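Local coordinates for protein putative peptidyl-arginine deiminase (Chlorobium tepidum, PDB 1XKN) that probably hydrolyses the guanidinium group of agmatine or of arginine in peptides, releasing ammonia, at residues 28-33 with 330-335; 48-53 with 290-295; 294-299 with 318-323. One frame throughout, in Å; residues are numbered along the deposited sequence.

Contact 1 of 3, residues 28-33 with 330-335; sequences SWPGKF and LIWGLG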
loop_
_atom_site.group_PDB
_atom_site.type_symbol
_atom_site.label_atom_id
_atom_site.label_comp_id
_atom_site.label_asym_id
_atom_site.label_seq_id
_atom_site.Cartn_x
_atom_site.Cartn_y
_atom_site.Cartn_z
ATOM N N SER A 28 -8.926 4.335 -15.802
ATOM C CA SER A 28 -8.490 4.691 -14.458
ATOM C C SER A 28 -8.125 6.167 -14.386
ATOM O O SER A 28 -8.274 6.804 -13.345
ATOM C CB SER A 28 -7.286 3.842 -14.048
ATOM O OG SER A 28 -7.637 2.476 -13.928
ATOM N N TRP A 29 -7.646 6.702 -15.503
ATOM C CA TRP A 29 -7.254 8.107 -15.596
ATOM C C TRP A 29 -7.968 8.687 -16.819
ATOM O O TRP A 29 -7.326 9.153 -17.758
ATOM C CB TRP A 29 -5.738 8.201 -15.780
ATOM C CG TRP A 29 -4.943 7.678 -14.613
ATOM C CD1 TRP A 29 -4.584 8.369 -13.492
ATOM C CD2 TRP A 29 -4.412 6.351 -14.451
ATOM N NE1 TRP A 29 -3.863 7.558 -12.643
ATOM C CE2 TRP A 29 -3.748 6.314 -13.206
ATOM C CE3 TRP A 29 -4.439 5.189 -15.238
ATOM C CZ2 TRP A 29 -3.111 5.166 -12.726
ATOM C CZ3 TRP A 29 -3.804 4.042 -14.761
ATOM C CH2 TRP A 29 -3.151 4.042 -13.513
ATOM N N PRO A 30 -9.313 8.695 -16.800
ATOM C CA PRO A 30 -10.111 9.206 -17.920
ATOM C C PRO A 30 -9.745 10.588 -18.447
ATOM O O PRO A 30 -9.864 11.587 -17.745
ATOM C CB PRO A 30 -11.540 9.139 -17.384
ATOM C CG PRO A 30 -11.359 9.375 -15.921
ATOM C CD PRO A 30 -10.153 8.515 -15.603
ATOM N N GLY A 31 -9.290 10.626 -19.696
ATOM C CA GLY A 31 -8.935 11.887 -20.322
ATOM C C GLY A 31 -7.555 12.431 -20.017
ATOM O O GLY A 31 -7.199 13.512 -20.487
ATOM N N LYS A 32 -6.769 11.703 -19.233
ATOM C CA LYS A 32 -5.427 12.163 -18.905
ATOM C C LYS A 32 -4.526 10.995 -18.520
ATOM O O LYS A 32 -3.952 10.967 -17.433
ATOM C CB LYS A 32 -5.484 13.185 -17.766
ATOM C CG LYS A 32 -4.208 14.003 -17.618
ATOM C CD LYS A 32 -4.389 15.175 -16.660
ATOM C CE LYS A 32 -4.679 14.704 -15.241
ATOM N NZ LYS A 32 -4.780 15.843 -14.296
ATOM N N PHE A 33 -4.397 10.036 -19.428
ATOM C CA PHE A 33 -3.567 8.868 -19.177
ATOM C C PHE A 33 -2.117 9.055 -19.619
ATOM O O PHE A 33 -1.208 8.479 -19.029
ATOM C CB PHE A 33 -4.149 7.642 -19.890
ATOM C CG PHE A 33 -3.341 6.390 -19.694
ATOM C CD1 PHE A 33 -3.495 5.618 -18.548
ATOM C CD2 PHE A 33 -2.396 6.005 -20.640
ATOM C CE1 PHE A 33 -2.720 4.475 -18.345
ATOM C CE2 PHE A 33 -1.618 4.869 -20.447
ATOM C CZ PHE A 33 -1.779 4.103 -19.298
ATOM N N LEU A 330 -0.914 11.279 -11.288
ATOM C CA LEU A 330 -1.216 9.926 -10.847
ATOM C C LEU A 330 -2.486 9.886 -10.005
ATOM O O LEU A 330 -3.320 8.995 -10.171
ATOM C CB LEU A 330 -0.050 9.351 -10.040
ATOM C CG LEU A 330 -0.248 7.919 -9.530
ATOM C CD1 LEU A 330 -0.416 6.971 -10.711
ATOM C CD2 LEU A 330 0.950 7.504 -8.678
ATOM N N ILE A 331 -2.636 10.864 -9.115
ATOM C CA ILE A 331 -3.782 10.930 -8.211
ATOM C C ILE A 331 -5.158 10.990 -8.886
ATOM O O ILE A 331 -6.183 10.769 -8.238
ATOM C CB ILE A 331 -3.619 12.113 -7.209
ATOM C CG1 ILE A 331 -4.552 11.921 -6.011
ATOM C CG2 ILE A 331 -3.906 13.435 -7.892
ATOM C CD1 ILE A 331 -4.314 10.624 -5.250
ATOM N N TRP A 332 -5.183 11.287 -10.183
ATOM C CA TRP A 332 -6.442 11.330 -10.926
ATOM C C TRP A 332 -6.978 9.896 -10.974
ATOM O O TRP A 332 -8.161 9.670 -11.224
ATOM C CB TRP A 332 -6.200 11.873 -12.342
ATOM C CG TRP A 332 -7.410 11.914 -13.251
ATOM C CD1 TRP A 332 -7.447 11.558 -14.570
ATOM C CD2 TRP A 332 -8.738 12.355 -12.920
ATOM N NE1 TRP A 332 -8.711 11.747 -15.082
ATOM C CE2 TRP A 332 -9.523 12.234 -14.092
ATOM C CE3 TRP A 332 -9.340 12.840 -11.753
ATOM C CZ2 TRP A 332 -10.878 12.579 -14.128
ATOM C CZ3 TRP A 332 -10.691 13.185 -11.787
ATOM C CH2 TRP A 332 -11.445 13.052 -12.971
ATOM N N GLY A 333 -6.090 8.935 -10.719
ATOM C CA GLY A 333 -6.476 7.533 -10.700
ATOM C C GLY A 333 -7.099 7.180 -9.357
ATOM O O GLY A 333 -7.577 6.060 -9.154
ATOM N N LEU A 334 -7.072 8.150 -8.443
ATOM C CA LEU A 334 -7.640 8.038 -7.101
ATOM C C LEU A 334 -6.794 7.229 -6.115
ATOM O O LEU A 334 -7.293 6.725 -5.105
ATOM C CB LEU A 334 -9.068 7.480 -7.176
ATOM C CG LEU A 334 -9.965 8.170 -8.213
ATOM C CD1 LEU A 334 -11.343 7.525 -8.198
ATOM C CD2 LEU A 334 -10.077 9.664 -7.915
ATOM N N GLY A 335 -5.504 7.128 -6.420
ATOM C CA GLY A 335 -4.558 6.415 -5.578
ATOM C C GLY A 335 -3.173 6.934 -5.921
ATOM O O GLY A 335 -2.987 7.505 -6.998
HETATM O O HOH W 1 -9.332 4.920 -10.865
#
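W29 and W332 each send an indole N-H across this contact to a backbone carbonyl of the opposite segment; tryptophan suits both places, carrying one N-H on a large apolar ring. NE1 of W29 donates to O of L330 at 2.9 Å, with the acceptor close to the plane of the indole. L330 O also takes the backbone N-H of G333, from the same face of its carbonyl plane, so this 3-10 turn carbonyl is gripped by two donors. The side chain of W29 leaves with CG anti to the carbonyl carbon (chi1 -64°), which carries NE1 across to the turn; its benzo carbon CZ2 then rests 3.8 Å from CD1 of L330.

W332 makes the reverse bond. With CG anti to the backbone N (chi1 177°) its indole swings toward the 28-33 turn, and NE1 reaches O of P30 at 2.9 Å, arriving from above the carbonyl plane. P30 also packs against this indole, CG of P30 lying 3.7 Å from CZ2 of W332. The type II turn from W29 to K32 holds the accepting carbonyl in place, and G31 suits its third position, where phi is positive.

G333, with no side chain, lets the W29 indole come close to its backbone, CD1 of W29 lying 3.2 Å from N of G333. CA of G333 makes a CA-H...O contact with O of S28 (3.3 Å), and a water joins S28 O to G333 O.

The contact ties the loop between strand 15-21 and helix 36-50 to the one between strands 321-326 and 342-345. Helix 36-50 backs it, V36 touching W29 while V39 and F40 touch L330, and Y277 of strand 276-277 meets W332 edge-to-face.

Contact 2 of 3, residues 48-53 with 290-295; sequences SRSETV and YIANTV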
loop_
_atom_site.group_PDB
_atom_site.type_symbol
_atom_site.label_atom_id
_atom_site.label_comp_id
_atom_site.label_asym_id
_atom_site.label_seq_id
_atom_site.Cartn_x
_atom_site.Cartn_y
_atom_site.Cartn_z
ATOM N N SER A 48 14.372 0.938 -7.971
ATOM C CA SER A 48 15.516 0.150 -8.428
ATOM C C SER A 48 16.828 0.587 -7.778
ATOM O O SER A 48 17.819 -0.135 -7.833
ATOM C CB SER A 48 15.639 0.202 -9.962
ATOM O OG SER A 48 16.038 1.476 -10.429
ATOM N N ARG A 49 16.832 1.764 -7.163
ATOM C CA ARG A 49 18.028 2.253 -6.489
ATOM C C ARG A 49 18.170 1.517 -5.161
ATOM O O ARG A 49 19.268 1.386 -4.614
ATOM C CB ARG A 49 17.906 3.752 -6.208
ATOM C CG ARG A 49 17.833 4.630 -7.441
ATOM C CD ARG A 49 17.646 6.081 -7.030
ATOM N NE ARG A 49 18.740 6.531 -6.171
ATOM C CZ ARG A 49 18.595 7.379 -5.159
ATOM N NH1 ARG A 49 17.397 7.873 -4.871
ATOM N NH2 ARG A 49 19.647 7.736 -4.432
ATOM N N SER A 50 17.042 1.018 -4.666
ATOM C CA SER A 50 16.974 0.343 -3.379
ATOM C C SER A 50 16.916 -1.180 -3.396
ATOM O O SER A 50 17.560 -1.844 -2.579
ATOM C CB SER A 50 15.751 0.871 -2.620
ATOM O OG SER A 50 15.488 0.116 -1.454
ATOM N N GLU A 51 16.146 -1.735 -4.325
ATOM C CA GLU A 51 15.979 -3.176 -4.368
ATOM C C GLU A 51 15.435 -3.638 -5.714
ATOM O O GLU A 51 15.253 -2.838 -6.637
ATOM C CB GLU A 51 15.007 -3.590 -3.252
ATOM C CG GLU A 51 13.576 -3.059 -3.463
ATOM C CD GLU A 51 12.906 -2.566 -2.189
ATOM O OE1 GLU A 51 11.708 -2.869 -1.986
ATOM O OE2 GLU A 51 13.561 -1.853 -1.396
ATOM N N THR A 52 15.186 -4.939 -5.810
ATOM C CA THR A 52 14.634 -5.546 -7.014
ATOM C C THR A 52 13.218 -5.022 -7.213
ATOM O O THR A 52 12.473 -4.831 -6.245
ATOM C CB THR A 52 14.566 -7.079 -6.873
ATOM O OG1 THR A 52 15.887 -7.602 -6.676
ATOM C CG2 THR A 52 13.954 -7.703 -8.120
ATOM N N VAL A 53 12.857 -4.788 -8.469
ATOM C CA VAL A 53 11.526 -4.301 -8.810
ATOM C C VAL A 53 10.884 -5.304 -9.764
ATOM O O VAL A 53 11.386 -5.538 -10.864
ATOM C CB VAL A 53 11.591 -2.923 -9.507
ATOM C CG1 VAL A 53 10.189 -2.382 -9.725
ATOM C CG2 VAL A 53 12.420 -1.957 -8.672
ATOM N N TYR A 290 5.410 5.085 0.441
ATOM C CA TYR A 290 5.850 3.697 0.450
ATOM C C TYR A 290 7.237 3.598 1.067
ATOM O O TYR A 290 8.139 4.363 0.711
ATOM C CB TYR A 290 5.885 3.130 -0.973
ATOM C CG TYR A 290 6.432 1.719 -1.040
ATOM C CD1 TYR A 290 5.774 0.662 -0.405
ATOM C CD2 TYR A 290 7.605 1.436 -1.737
ATOM C CE1 TYR A 290 6.269 -0.640 -0.465
ATOM C CE2 TYR A 290 8.113 0.133 -1.802
ATOM C CZ TYR A 290 7.440 -0.894 -1.168
ATOM O OH TYR A 290 7.938 -2.175 -1.240
ATOM N N ILE A 291 7.407 2.660 1.993
ATOM C CA ILE A 291 8.697 2.458 2.641
ATOM C C ILE A 291 9.458 1.373 1.880
ATOM O O ILE A 291 8.981 0.246 1.772
ATOM C CB ILE A 291 8.535 1.979 4.105
ATOM C CG1 ILE A 291 7.658 2.953 4.894
ATOM C CG2 ILE A 291 9.910 1.858 4.761
ATOM C CD1 ILE A 291 7.102 2.350 6.182
ATOM N N ALA A 292 10.621 1.722 1.335
ATOM C CA ALA A 292 11.464 0.765 0.617
ATOM C C ALA A 292 12.695 0.518 1.487
ATOM O O ALA A 292 12.815 1.108 2.558
ATOM C CB ALA A 292 11.871 1.331 -0.740
ATOM N N ASN A 293 13.615 -0.331 1.037
ATOM C CA ASN A 293 14.801 -0.621 1.838
ATOM C C ASN A 293 15.691 0.582 2.134
ATOM O O ASN A 293 16.057 0.817 3.284
ATOM C CB ASN A 293 15.645 -1.719 1.174
ATOM C CG ASN A 293 14.998 -3.087 1.254
ATOM O OD1 ASN A 293 13.977 -3.274 1.919
ATOM N ND2 ASN A 293 15.601 -4.062 0.580
ATOM N N THR A 294 16.034 1.352 1.108
ATOM C CA THR A 294 16.918 2.500 1.305
ATOM C C THR A 294 16.256 3.859 1.136
ATOM O O THR A 294 16.886 4.893 1.368
ATOM C CB THR A 294 18.102 2.456 0.330
ATOM O OG1 THR A 294 17.625 2.662 -1.004
ATOM C CG2 THR A 294 18.798 1.117 0.407
ATOM N N VAL A 295 14.994 3.862 0.728
ATOM C CA VAL A 295 14.298 5.119 0.514
ATOM C C VAL A 295 12.831 5.035 0.878
ATOM O O VAL A 295 12.253 3.954 0.966
ATOM C CB VAL A 295 14.384 5.564 -0.971
ATOM C CG1 VAL A 295 15.833 5.803 -1.368
ATOM C CG2 VAL A 295 13.764 4.499 -1.873
#
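The backbones come closest where S50, at the weakly bonded end of helix 36-50, faces T294 with 5.2 Å between their CA atoms, and no main-chain hydrogen bond joins the two segments. Side chains of 48-53 instead take the N-H groups of the turn after strand 290-291. OG of S50 accepts from N of T294 at 2.9 Å. One residue on, OE2 of E51 receives the N-H of N293 on its syn lone pair, over 2.9 Å and at a nearly straight 168°. The same oxygen is met on its anti side by OG of S50, 2.8 Å away, so two donors grip it. S50 OG thus accepts from T294 N and donates to E51 OE2, linking these bonds in one chain. A short hydroxyl and a longer carboxylate suit consecutive positions.

In E51, CG sits between the backbone N and the carbonyl carbon (chi1 66°), and this turn together with the bend at chi2 brings OE2 to N of N293. The contact lies at a beta hairpin: strands 290-291 and 295-300 are antiparallel neighbours, and within the turn A292 N donates to V295 O. In this way the end of the helix, just before strand 52-57, is pinned to the hairpin turn.

A292 offers only a methyl, 3.7 Å from OE2 of E51, a small group that lets the carboxylate come close. The side chain of N293 crosses that of E51 at about a right angle, and its OD1 accepts from H15 N. The other carboxylate oxygen, OE1 of E51, is held by T18 OG1 and H15 ND1, while Y290 OH also bonds to T18. R49 lies at the edge of the contact, partly exposed, its guanidinium bonded to Q46 and salt-bridged to E321.

Contact 3 of 3, residues 294-299 with 318-323; sequences TVVLVP and PKREVV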
loop_
_atom_site.group_PDB
_atom_site.type_symbol
_atom_site.label_atom_id
_atom_site.label_comp_id
_atom_site.label_asym_id
_atom_site.label_seq_id
_atom_site.Cartn_x
_atom_site.Cartn_y
_atom_site.Cartn_z
ATOM N N THR A 294 16.034 1.352 1.108
ATOM C CA THR A 294 16.918 2.500 1.305
ATOM C C THR A 294 16.256 3.859 1.136
ATOM O O THR A 294 16.886 4.893 1.368
ATOM C CB THR A 294 18.102 2.456 0.330
ATOM O OG1 THR A 294 17.625 2.662 -1.004
ATOM C CG2 THR A 294 18.798 1.117 0.407
ATOM N N VAL A 295 14.994 3.862 0.728
ATOM C CA VAL A 295 14.298 5.119 0.514
ATOM C C VAL A 295 12.831 5.035 0.878
ATOM O O VAL A 295 12.253 3.954 0.966
ATOM C CB VAL A 295 14.384 5.564 -0.971
ATOM C CG1 VAL A 295 15.833 5.803 -1.368
ATOM C CG2 VAL A 295 13.764 4.499 -1.873
ATOM N N VAL A 296 12.242 6.200 1.115
ATOM C CA VAL A 296 10.825 6.300 1.404
ATOM C C VAL A 296 10.336 7.222 0.301
ATOM O O VAL A 296 10.860 8.323 0.125
ATOM C CB VAL A 296 10.556 6.924 2.786
ATOM C CG1 VAL A 296 9.048 7.036 3.021
ATOM C CG2 VAL A 296 11.186 6.054 3.872
ATOM N N LEU A 297 9.355 6.753 -0.460
ATOM C CA LEU A 297 8.821 7.521 -1.573
ATOM C C LEU A 297 7.502 8.158 -1.174
ATOM O O LEU A 297 6.534 7.471 -0.860
ATOM C CB LEU A 297 8.645 6.606 -2.787
ATOM C CG LEU A 297 9.925 5.841 -3.164
ATOM C CD1 LEU A 297 9.642 4.908 -4.330
ATOM C CD2 LEU A 297 11.033 6.821 -3.515
ATOM N N VAL A 298 7.479 9.485 -1.193
ATOM C CA VAL A 298 6.302 10.239 -0.793
ATOM C C VAL A 298 5.647 10.961 -1.960
ATOM O O VAL A 298 6.319 11.627 -2.748
ATOM C CB VAL A 298 6.683 11.285 0.269
ATOM C CG1 VAL A 298 5.442 11.986 0.787
ATOM C CG2 VAL A 298 7.442 10.610 1.394
ATOM N N PRO A 299 4.320 10.830 -2.094
ATOM C CA PRO A 299 3.660 11.522 -3.203
ATOM C C PRO A 299 3.616 13.021 -2.902
ATOM O O PRO A 299 3.354 13.418 -1.766
ATOM C CB PRO A 299 2.269 10.889 -3.222
ATOM C CG PRO A 299 2.022 10.576 -1.775
ATOM C CD PRO A 299 3.358 10.028 -1.315
ATOM N N PRO A 318 15.141 8.068 9.735
ATOM C CA PRO A 318 16.463 8.692 9.626
ATOM C C PRO A 318 17.531 7.896 8.878
ATOM O O PRO A 318 18.516 8.465 8.406
ATOM C CB PRO A 318 16.838 8.948 11.082
ATOM C CG PRO A 318 16.216 7.793 11.790
ATOM C CD PRO A 318 14.851 7.684 11.130
ATOM N N LYS A 319 17.332 6.587 8.767
ATOM C CA LYS A 319 18.292 5.724 8.086
ATOM C C LYS A 319 18.017 5.578 6.589
ATOM O O LYS A 319 18.777 4.925 5.874
ATOM C CB LYS A 319 18.303 4.344 8.758
ATOM C CG LYS A 319 18.857 4.362 10.183
ATOM C CD LYS A 319 18.638 3.042 10.922
ATOM C CE LYS A 319 17.174 2.849 11.303
ATOM N NZ LYS A 319 16.956 1.669 12.194
ATOM N N ARG A 320 16.943 6.203 6.114
ATOM C CA ARG A 320 16.571 6.122 4.705
ATOM C C ARG A 320 16.552 7.499 4.047
ATOM O O ARG A 320 16.578 8.522 4.730
ATOM C CB ARG A 320 15.180 5.497 4.566
ATOM C CG ARG A 320 15.060 4.044 5.014
ATOM C CD ARG A 320 13.607 3.606 4.903
ATOM N NE ARG A 320 13.409 2.159 4.938
ATOM C CZ ARG A 320 13.310 1.433 6.048
ATOM N NH1 ARG A 320 13.121 0.127 5.961
ATOM N NH2 ARG A 320 13.399 2.010 7.241
ATOM N N GLU A 321 16.522 7.530 2.718
ATOM C CA GLU A 321 16.448 8.807 2.018
ATOM C C GLU A 321 14.998 9.028 1.603
ATOM O O GLU A 321 14.451 8.250 0.820
ATOM C CB GLU A 321 17.330 8.822 0.767
ATOM C CG GLU A 321 17.352 10.195 0.097
ATOM C CD GLU A 321 17.883 10.169 -1.320
ATOM O OE1 GLU A 321 17.970 11.256 -1.934
ATOM O OE2 GLU A 321 18.206 9.072 -1.823
ATOM N N VAL A 322 14.376 10.080 2.123
ATOM C CA VAL A 322 12.987 10.376 1.782
ATOM C C VAL A 322 12.938 11.190 0.493
ATOM O O VAL A 322 13.424 12.319 0.440
ATOM C CB VAL A 322 12.278 11.148 2.918
ATOM C CG1 VAL A 322 10.834 11.445 2.523
ATOM C CG2 VAL A 322 12.312 10.327 4.199
ATOM N N VAL A 323 12.346 10.600 -0.543
ATOM C CA VAL A 323 12.253 11.230 -1.860
ATOM C C VAL A 323 10.818 11.465 -2.311
ATOM O O VAL A 323 9.970 10.581 -2.197
ATOM C CB VAL A 323 12.949 10.353 -2.926
ATOM C CG1 VAL A 323 12.794 10.969 -4.306
ATOM C CG2 VAL A 323 14.413 10.184 -2.578
#
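Strands 295-299 and 321-323 run side by side in the same direction, their axes 19° apart, and four backbone hydrogen bonds join the two segments. E321 N donates to T294 O and V296 N to E321 O; V323 N then reaches V296 O at 2.8 Å, nearly along the C=O axis. V298 N donates to V323 O, and the pairing continues to I325.

The dense part is the face carrying V296, V298 and V322. CG2 of V298 meets CG1 of V322 at 3.7 Å, and CB of V296 lies 4.1 Å from CG2 of V322. V322 has CG1 anti to the backbone N (chi1 180°), which lays this branch against V298 and turns the other toward V296. Branched valines suit extended strands and fill such a face without polar atoms; I310 and L313 of helix 305-316 cover it. That helix connects the two strands, making a beta-alpha-beta unit with parallel neighbours. Q314 fastens it to the start of the second strand and the residue before it, through OE1 to V322 N and NE2 to R320 O.

On the other face L297 and V323 lie alongside each other, CD2 of L297 4.1 Å from CB of V323, against helix 36-50. Toward the T294 end this face opens to solvent: E321 is exposed, its extended chain merely skirting V295, with CB of E321 4.0 Å from CG1 of V295.

R320 sits at the same end but crosses to the V296 side, its straight aliphatic chain placing CD of R320 3.6 Å from CG2 of V296. Length and several N-H groups both serve here, NE donating to A292 O and NH1 to W12 O.

Overall arrangement
From the N terminus, the chain first passes 28-33, then helix 36-50 and, at its end, 48-53. The partners of both come late: 290-295 closes the loop of contact 2, and 330-335 closes the larger loop of contact 1, in which contacts 2 and 3 are nested. Contact 3 begins where contact 2 ends, sharing T294 and V295, and closes the short loop through helix 305-316. Contacts 2 and 3 touch, their centres about 9 Å apart: contact 2 joins the end of helix 36-50 to the hairpin of the three-stranded sheet, and contact 3 pairs two of its strands. Contact 1 lies about 24 Å from each, centre to centre, linking loops near the start of that helix.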